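Local coordinates for 6-phosphogluconate dehydrogenase, NAD-binding (Geobacter metallireducens, PDB 3PEF), which binds NADP+ and acts as a gamma-hydroxybutyrate dehydrogenase, a beta-hydroxyacid dehydrogenase with succinic semialdehyde reductase activity, at residues A[10-15]-A[62-67]; A[73-76]-A[81-84]. The protein carries 2 engineered substitutions. All coordinates share one frame; numbering follows the deposited sequence.

Contact 1: A[10-15]-A[62-67]; sequences GIMGSA and FAMLAD. With NAP (NADP nicotinamide-adenine-dinucleotide phosphate), chain I.
Met64 sends CG anti to its backbone N (chi1 -164°) and then bends at chi2, while Met12 holds CG beside its own backbone N and folds again at chi2 and chi3. As a result Met64 CE comes to rest on Met12 CB at 3.7 Å, and the rest of the Met12 chain turns off toward the coenzyme. There Met12 SD lies 3.5 Å from NAP C7N, with CG and CE touching carbons of the nicotinamide ring. Met64 CE, meanwhile, meets the nicotinamide ribose at NAP O4D. Nearer its backbone, Met64 lies against the bare main chain of Gly13, with Met64 CG 3.7 Å from Gly13 N and Met64 CB 3.9 Å from Gly13 CA. Gly10 and Gly13, with Gly8, fit the GxGxxG pattern of Rossmann-type dinucleotide-binding domains, in which the turn after strand 3-7 leads into helix 11-22 beside the pyrophosphate. The amides where the turn runs into the helix face the two phosphates: Ile11 N donates to NAP O2A at 2.8 Å, almost straight at 176°, and Met12 N to NAP O2N at 2.9 Å, about equally straight. The positive end of the helix dipole probably favours this anionic group. One water joins both segments to the coenzyme, accepting from Gly13 N and giving its protons to Met64 O (2.9 Å) and NAP O2N; its bond from Gly10 N is weak. At the adenosine end, Leu65 CD2 packs near the adenine and its ribose, and Ala66 CB touches NAP C8A. Leu65 O and Ala66 O both lie 2.9 Å from NAP O3D of the nicotinamide ribose, and Lys239 reaches the latter carbonyl through a weak bond.

Contact 2: A[73-76]-A[81-84]; sequences EVCF and VLEG. With NAP (NADP nicotinamide-adenine-dinucleotide phosphate), chain I.
Val81 N and Leu82 N meet two carbonyls near the C-terminal end of helix 68-76: Val81 N donates to Val74 O at 2.9 Å (164°) and Leu82 N to Cys75 O at 3.1 Å (166°). Both donors lie in the plane of the carbonyl they reach. The two amides opening the weakly bonded turn 81-84 thus use successive carbonyls of the preceding helix. The tight part of the contact is set around these bonds. Val74 CG1, anti to its backbone N (chi1 170°), packs against Val81 CG2 at 3.9 Å, and Cys75 SG lies 3.8 Å from Leu82 CD1. That sulfur also stands over the centre of the Phe76 ring, 3.9 Å above its plane, a sulfur-aromatic contact between successive residues of the helix. Leu82 completes this packing with its second branch: it runs alongside Phe76, both pointing the same way, and Leu82 CD2 approaches Phe76 CD2 obliquely, at 3.4 Å. The solvent side is marked by the exposed Phe76 and by Glu83, also exposed, which takes no part in the packing; its OE2 bonds to His79 N in the intervening loop. Glu73 serves the coenzyme instead: its extended chain brings OE1 to the exocyclic amino group of the adenine, where NAP N6A donates to Glu73 OE1 at 2.8 Å. Val74 CG2 touches the same base at NAP C2A, 3.6 Å away, so one helix turn contributes both a polar and an apolar contact to adenine. Cys75, Phe76 and Leu82 face helix 99-111, with Ile105, Ala108 and Val109 among their neighbours, whereas Val74 and Val81 turn to Ile7 of strand 3-7 and Tyr91 of strand 90-93.

From the N terminus, strand 3-7 leads into the glycine-rich turn and helix 11-22, and contact 1 closes the long excursion through strands 26-30 and 46-47 when the chain returns by strand 60-63. Only then does contact 2 open, closing the short loop between helices 68-76 and 81-84; the two are in series, neither nested nor crossed. Their centres are about 16 Å apart, yet they touch where Leu65 CD1 packs on Val74 CG2 at 3.4 Å. Both border NADP+: contact 1 follows the coenzyme from nicotinamide to adenine, and contact 2 joins it at the adenine through segment 73-76.

Contact 1: A[10-15]-A[62-67]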
loop_
_atom_site.group_PDB
_atom_site.type_symbol
_atom_site.label_atom_id
_atom_site.label_comp_id
_atom_site.label_asym_id
_atom_site.label_seq_id
_atom_site.Cartn_x
_atom_site.Cartn_y
_atom_site.Cartn_z
ATOM N N GLY A 10 20.920 10.214 -24.803
ATOM C CA GLY A 10 19.659 9.500 -24.838
ATOM C C GLY A 10 18.536 10.421 -25.281
ATOM O O GLY A 10 18.768 11.447 -25.928
ATOM N N ILE A 11 17.310 10.054 -24.927
ATOM C CA ILE A 11 16.143 10.848 -25.283
ATOM C C ILE A 11 16.330 12.316 -24.933
ATOM O O ILE A 11 16.153 13.177 -25.792
ATOM C CB ILE A 11 14.873 10.294 -24.594
ATOM C CG1 ILE A 11 14.528 8.923 -25.205
ATOM C CG2 ILE A 11 13.726 11.317 -24.684
ATOM C CD1 ILE A 11 13.403 8.164 -24.491
ATOM N N MET A 12 16.701 12.604 -23.686
ATOM C CA MET A 12 16.882 14.000 -23.239
ATOM C C MET A 12 18.193 14.628 -23.735
ATOM O O MET A 12 18.210 15.735 -24.292
ATOM C CB MET A 12 16.807 14.100 -21.703
ATOM C CG MET A 12 15.507 13.555 -21.098
ATOM S SD MET A 12 14.119 14.637 -21.523
ATOM C CE MET A 12 14.481 16.042 -20.457
ATOM N N GLY A 13 19.298 13.927 -23.528
ATOM C CA GLY A 13 20.603 14.474 -23.875
ATOM C C GLY A 13 20.740 14.840 -25.351
ATOM O O GLY A 13 21.283 15.883 -25.685
ATOM N N SER A 14 20.240 13.994 -26.246
ATOM C CA SER A 14 20.421 14.254 -27.673
ATOM C C SER A 14 19.657 15.522 -28.050
ATOM O O SER A 14 20.149 16.363 -28.812
ATOM C CB SER A 14 19.969 13.052 -28.521
ATOM O OG SER A 14 18.598 12.760 -28.311
ATOM N N ALA A 15 18.461 15.667 -27.488
ATOM C CA ALA A 15 17.646 16.842 -27.740
ATOM C C ALA A 15 18.276 18.089 -27.137
ATOM O O ALA A 15 18.291 19.160 -27.766
ATOM C CB ALA A 15 16.223 16.642 -27.213
ATOM N N PHE A 62 28.137 19.134 -19.927
ATOM C CA PHE A 62 26.860 18.690 -19.364
ATOM C C PHE A 62 26.754 17.172 -19.495
ATOM O O PHE A 62 27.259 16.602 -20.461
ATOM C CB PHE A 62 25.695 19.358 -20.095
ATOM C CG PHE A 62 25.751 20.863 -20.081
ATOM C CD1 PHE A 62 25.390 21.575 -18.940
ATOM C CD2 PHE A 62 26.164 21.566 -21.207
ATOM C CE1 PHE A 62 25.452 22.968 -18.923
ATOM C CE2 PHE A 62 26.227 22.958 -21.201
ATOM C CZ PHE A 62 25.870 23.659 -20.051
ATOM N N ALA A 63 26.111 16.517 -18.531
ATOM C CA ALA A 63 25.877 15.071 -18.615
ATOM C C ALA A 63 24.412 14.763 -18.369
ATOM O O ALA A 63 23.789 15.357 -17.484
ATOM C CB ALA A 63 26.743 14.314 -17.618
ATOM N N MET A 64 23.870 13.836 -19.153
ATOM C CA MET A 64 22.457 13.464 -19.061
ATOM C C MET A 64 22.327 11.947 -19.153
ATOM O O MET A 64 21.996 11.403 -20.205
ATOM C CB MET A 64 21.634 14.159 -20.170
ATOM C CG MET A 64 20.124 14.140 -19.923
ATOM S SD MET A 64 19.751 14.786 -18.262
ATOM C CE MET A 64 18.054 15.328 -18.487
ATOM N N LEU A 65 22.598 11.279 -18.037
ATOM C CA LEU A 65 22.714 9.830 -17.974
ATOM C C LEU A 65 21.531 9.195 -17.238
ATOM O O LEU A 65 20.822 9.873 -16.497
ATOM C CB LEU A 65 24.032 9.474 -17.274
ATOM C CG LEU A 65 25.224 10.056 -18.041
ATOM C CD1 LEU A 65 26.516 9.972 -17.248
ATOM C CD2 LEU A 65 25.362 9.380 -19.424
ATOM N N ALA A 66 21.349 7.890 -17.426
ATOM C CA ALA A 66 20.176 7.172 -16.928
ATOM C C ALA A 66 19.935 7.250 -15.429
ATOM O O ALA A 66 18.824 7.552 -14.999
ATOM C CB ALA A 66 20.225 5.696 -17.354
ATOM N N ASP A 67 20.949 6.908 -14.637
ATOM C CA ASP A 67 20.730 6.635 -13.213
ATOM C C ASP A 67 22.028 6.765 -12.411
ATOM O O ASP A 67 23.073 7.026 -12.988
ATOM C CB ASP A 67 20.104 5.244 -13.016
ATOM C CG ASP A 67 20.930 4.123 -13.637
ATOM O OD1 ASP A 67 22.014 4.401 -14.204
ATOM O OD2 ASP A 67 20.491 2.951 -13.556
HETATM P PA NAP I . 17.519 7.358 -22.045
HETATM O O1A NAP I . 17.293 5.937 -21.700
HETATM O O2A NAP I . 17.032 7.767 -23.375
HETATM O O5B NAP I . 19.077 7.711 -21.926
HETATM C C5B NAP I . 19.867 7.138 -20.920
HETATM C C4B NAP I . 21.299 7.557 -21.199
HETATM O O4B NAP I . 22.122 7.031 -20.180
HETATM C C3B NAP I . 21.802 6.971 -22.515
HETATM O O3B NAP I . 22.665 7.941 -23.062
HETATM C C2B NAP I . 22.613 5.777 -22.055
HETATM O O2B NAP I . 23.640 5.381 -22.927
HETATM C C1B NAP I . 23.198 6.347 -20.776
HETATM N N9A NAP I . 23.726 5.280 -19.914
HETATM C C8A NAP I . 22.991 4.345 -19.227
HETATM N N7A NAP I . 23.850 3.536 -18.565
HETATM C C5A NAP I . 25.110 3.935 -18.831
HETATM C C6A NAP I . 26.338 3.465 -18.397
HETATM N N6A NAP I . 26.397 2.423 -17.579
HETATM N N1A NAP I . 27.483 4.075 -18.836
HETATM C C2A NAP I . 27.408 5.160 -19.692
HETATM N N3A NAP I . 26.178 5.631 -20.112
HETATM C C4A NAP I . 25.050 5.030 -19.680
HETATM O O3 NAP I . 16.787 8.212 -20.919
HETATM P PN NAP I . 16.593 9.777 -20.774
HETATM O O1N NAP I . 15.160 10.075 -20.614
HETATM O O2N NAP I . 17.363 10.511 -21.798
HETATM O O5D NAP I . 17.317 9.841 -19.336
HETATM C C5D NAP I . 18.410 10.664 -19.028
HETATM C C4D NAP I . 18.163 11.209 -17.622
HETATM O O4D NAP I . 17.187 12.223 -17.616
HETATM C C3D NAP I . 17.604 10.152 -16.693
HETATM O O3D NAP I . 18.217 10.392 -15.444
HETATM C C2D NAP I . 16.110 10.437 -16.643
HETATM O O2D NAP I . 15.567 10.006 -15.426
HETATM C C1D NAP I . 16.135 11.943 -16.712
HETATM N N1N NAP I . 14.924 12.639 -17.200
HETATM C C2N NAP I . 14.164 12.107 -18.200
HETATM C C3N NAP I . 13.058 12.799 -18.687
HETATM C C7N NAP I . 12.257 12.234 -19.821
HETATM O O7N NAP I . 10.957 12.692 -19.957
HETATM N N7N NAP I . 12.740 11.310 -20.669
HETATM C C4N NAP I . 12.716 14.048 -18.156
HETATM C C5N NAP I . 13.517 14.594 -17.156
HETATM C C6N NAP I . 14.630 13.890 -16.694
HETATM P P2B NAP I . 23.340 4.415 -24.204
HETATM O O1X NAP I . 24.682 3.794 -24.565
HETATM O O2X NAP I . 22.347 3.376 -23.794
HETATM O O3X NAP I . 22.777 5.229 -25.335
HETATM O O HOH W 1 19.916 11.302 -22.265
#

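Contact 2: A[73-76]-A[81-84]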
loop_
_atom_site.group_PDB
_atom_site.type_symbol
_atom_site.label_atom_id
_atom_site.label_comp_id
_atom_site.label_asym_id
_atom_site.label_seq_id
_atom_site.Cartn_x
_atom_site.Cartn_y
_atom_site.Cartn_z
ATOM N N GLU A 73 29.637 5.376 -13.063
ATOM C CA GLU A 73 30.540 4.733 -14.008
ATOM C C GLU A 73 31.224 5.780 -14.899
ATOM O O GLU A 73 32.426 5.730 -15.126
ATOM C CB GLU A 73 29.813 3.687 -14.856
ATOM C CG GLU A 73 30.743 2.968 -15.815
ATOM C CD GLU A 73 30.121 1.733 -16.444
ATOM O OE1 GLU A 73 28.873 1.649 -16.506
ATOM O OE2 GLU A 73 30.891 0.846 -16.883
ATOM N N VAL A 74 30.459 6.749 -15.374
ATOM C CA VAL A 74 31.020 7.777 -16.235
ATOM C C VAL A 74 32.018 8.651 -15.486
ATOM O O VAL A 74 33.034 9.063 -16.046
ATOM C CB VAL A 74 29.909 8.655 -16.879
ATOM C CG1 VAL A 74 30.517 9.866 -17.579
ATOM C CG2 VAL A 74 29.087 7.830 -17.860
ATOM N N CYS A 75 31.740 8.927 -14.215
ATOM C CA CYS A 75 32.648 9.751 -13.430
ATOM C C CYS A 75 33.907 8.988 -13.007
ATOM O O CYS A 75 35.029 9.451 -13.240
ATOM C CB CYS A 75 31.936 10.324 -12.197
ATOM S SG CYS A 75 33.035 11.292 -11.097
ATOM N N PHE A 76 33.713 7.823 -12.391
ATOM C CA PHE A 76 34.799 7.096 -11.725
ATOM C C PHE A 76 35.471 6.009 -12.574
ATOM O O PHE A 76 36.537 5.513 -12.210
ATOM C CB PHE A 76 34.303 6.463 -10.418
ATOM C CG PHE A 76 33.881 7.465 -9.368
ATOM C CD1 PHE A 76 32.541 7.758 -9.171
ATOM C CD2 PHE A 76 34.826 8.093 -8.576
ATOM C CE1 PHE A 76 32.139 8.673 -8.203
ATOM C CE2 PHE A 76 34.441 9.009 -7.601
ATOM C CZ PHE A 76 33.091 9.299 -7.415
ATOM N N VAL A 81 35.304 10.843 -16.402
ATOM C CA VAL A 81 35.397 12.275 -16.187
ATOM C C VAL A 81 36.580 12.636 -15.276
ATOM O O VAL A 81 37.324 13.568 -15.557
ATOM C CB VAL A 81 34.079 12.824 -15.616
ATOM C CG1 VAL A 81 34.258 14.266 -15.081
ATOM C CG2 VAL A 81 32.995 12.767 -16.686
ATOM N N LEU A 82 36.758 11.880 -14.201
ATOM C CA LEU A 82 37.818 12.160 -13.227
ATOM C C LEU A 82 39.226 12.072 -13.844
ATOM O O LEU A 82 40.130 12.800 -13.451
ATOM C CB LEU A 82 37.694 11.203 -12.032
ATOM C CG LEU A 82 37.323 11.773 -10.654
ATOM C CD1 LEU A 82 36.452 13.012 -10.740
ATOM C CD2 LEU A 82 36.695 10.718 -9.750
ATOM N N GLU A 83 39.407 11.191 -14.818
ATOM C CA GLU A 83 40.694 11.090 -15.507
ATOM C C GLU A 83 41.028 12.341 -16.326
ATOM O O GLU A 83 42.190 12.586 -16.661
ATOM C CB GLU A 83 40.720 9.858 -16.415
ATOM C CG GLU A 83 40.776 8.519 -15.687
ATOM C CD GLU A 83 41.093 7.349 -16.622
ATOM O OE1 GLU A 83 41.466 7.592 -17.793
ATOM O OE2 GLU A 83 40.976 6.184 -16.185
ATOM N N GLY A 84 40.016 13.141 -16.643
ATOM C CA GLY A 84 40.199 14.231 -17.582
ATOM C C GLY A 84 39.961 15.639 -17.060
ATOM O O GLY A 84 40.431 16.608 -17.658
HETATM P PA NAP I . 17.519 7.358 -22.045
HETATM O O1A NAP I . 17.293 5.937 -21.700
HETATM O O2A NAP I . 17.032 7.767 -23.375
HETATM O O5B NAP I . 19.077 7.711 -21.926
HETATM C C5B NAP I . 19.867 7.138 -20.920
HETATM C C4B NAP I . 21.299 7.557 -21.199
HETATM O O4B NAP I . 22.122 7.031 -20.180
HETATM C C3B NAP I . 21.802 6.971 -22.515
HETATM O O3B NAP I . 22.665 7.941 -23.062
HETATM C C2B NAP I . 22.613 5.777 -22.055
HETATM O O2B NAP I . 23.640 5.381 -22.927
HETATM C C1B NAP I . 23.198 6.347 -20.776
HETATM N N9A NAP I . 23.726 5.280 -19.914
HETATM C C8A NAP I . 22.991 4.345 -19.227
HETATM N N7A NAP I . 23.850 3.536 -18.565
HETATM C C5A NAP I . 25.110 3.935 -18.831
HETATM C C6A NAP I . 26.338 3.465 -18.397
HETATM N N6A NAP I . 26.397 2.423 -17.579
HETATM N N1A NAP I . 27.483 4.075 -18.836
HETATM C C2A NAP I . 27.408 5.160 -19.692
HETATM N N3A NAP I . 26.178 5.631 -20.112
HETATM C C4A NAP I . 25.050 5.030 -19.680
HETATM O O3 NAP I . 16.787 8.212 -20.919
HETATM P PN NAP I . 16.593 9.777 -20.774
HETATM O O1N NAP I . 15.160 10.075 -20.614
HETATM O O2N NAP I . 17.363 10.511 -21.798
HETATM O O5D NAP I . 17.317 9.841 -19.336
HETATM C C5D NAP I . 18.410 10.664 -19.028
HETATM C C4D NAP I . 18.163 11.209 -17.622
HETATM O O4D NAP I . 17.187 12.223 -17.616
HETATM C C3D NAP I . 17.604 10.152 -16.693
HETATM O O3D NAP I . 18.217 10.392 -15.444
HETATM C C2D NAP I . 16.110 10.437 -16.643
HETATM O O2D NAP I . 15.567 10.006 -15.426
HETATM C C1D NAP I . 16.135 11.943 -16.712
HETATM N N1N NAP I . 14.924 12.639 -17.200
HETATM C C2N NAP I . 14.164 12.107 -18.200
HETATM C C3N NAP I . 13.058 12.799 -18.687
HETATM C C7N NAP I . 12.257 12.234 -19.821
HETATM O O7N NAP I . 10.957 12.692 -19.957
HETATM N N7N NAP I . 12.740 11.310 -20.669
HETATM C C4N NAP I . 12.716 14.048 -18.156
HETATM C C5N NAP I . 13.517 14.594 -17.156
HETATM C C6N NAP I . 14.630 13.890 -16.694
HETATM P P2B NAP I . 23.340 4.415 -24.204
HETATM O O1X NAP I . 24.682 3.794 -24.565
HETATM O O2X NAP I . 22.347 3.376 -23.794
HETATM O O3X NAP I . 22.777 5.229 -25.335
#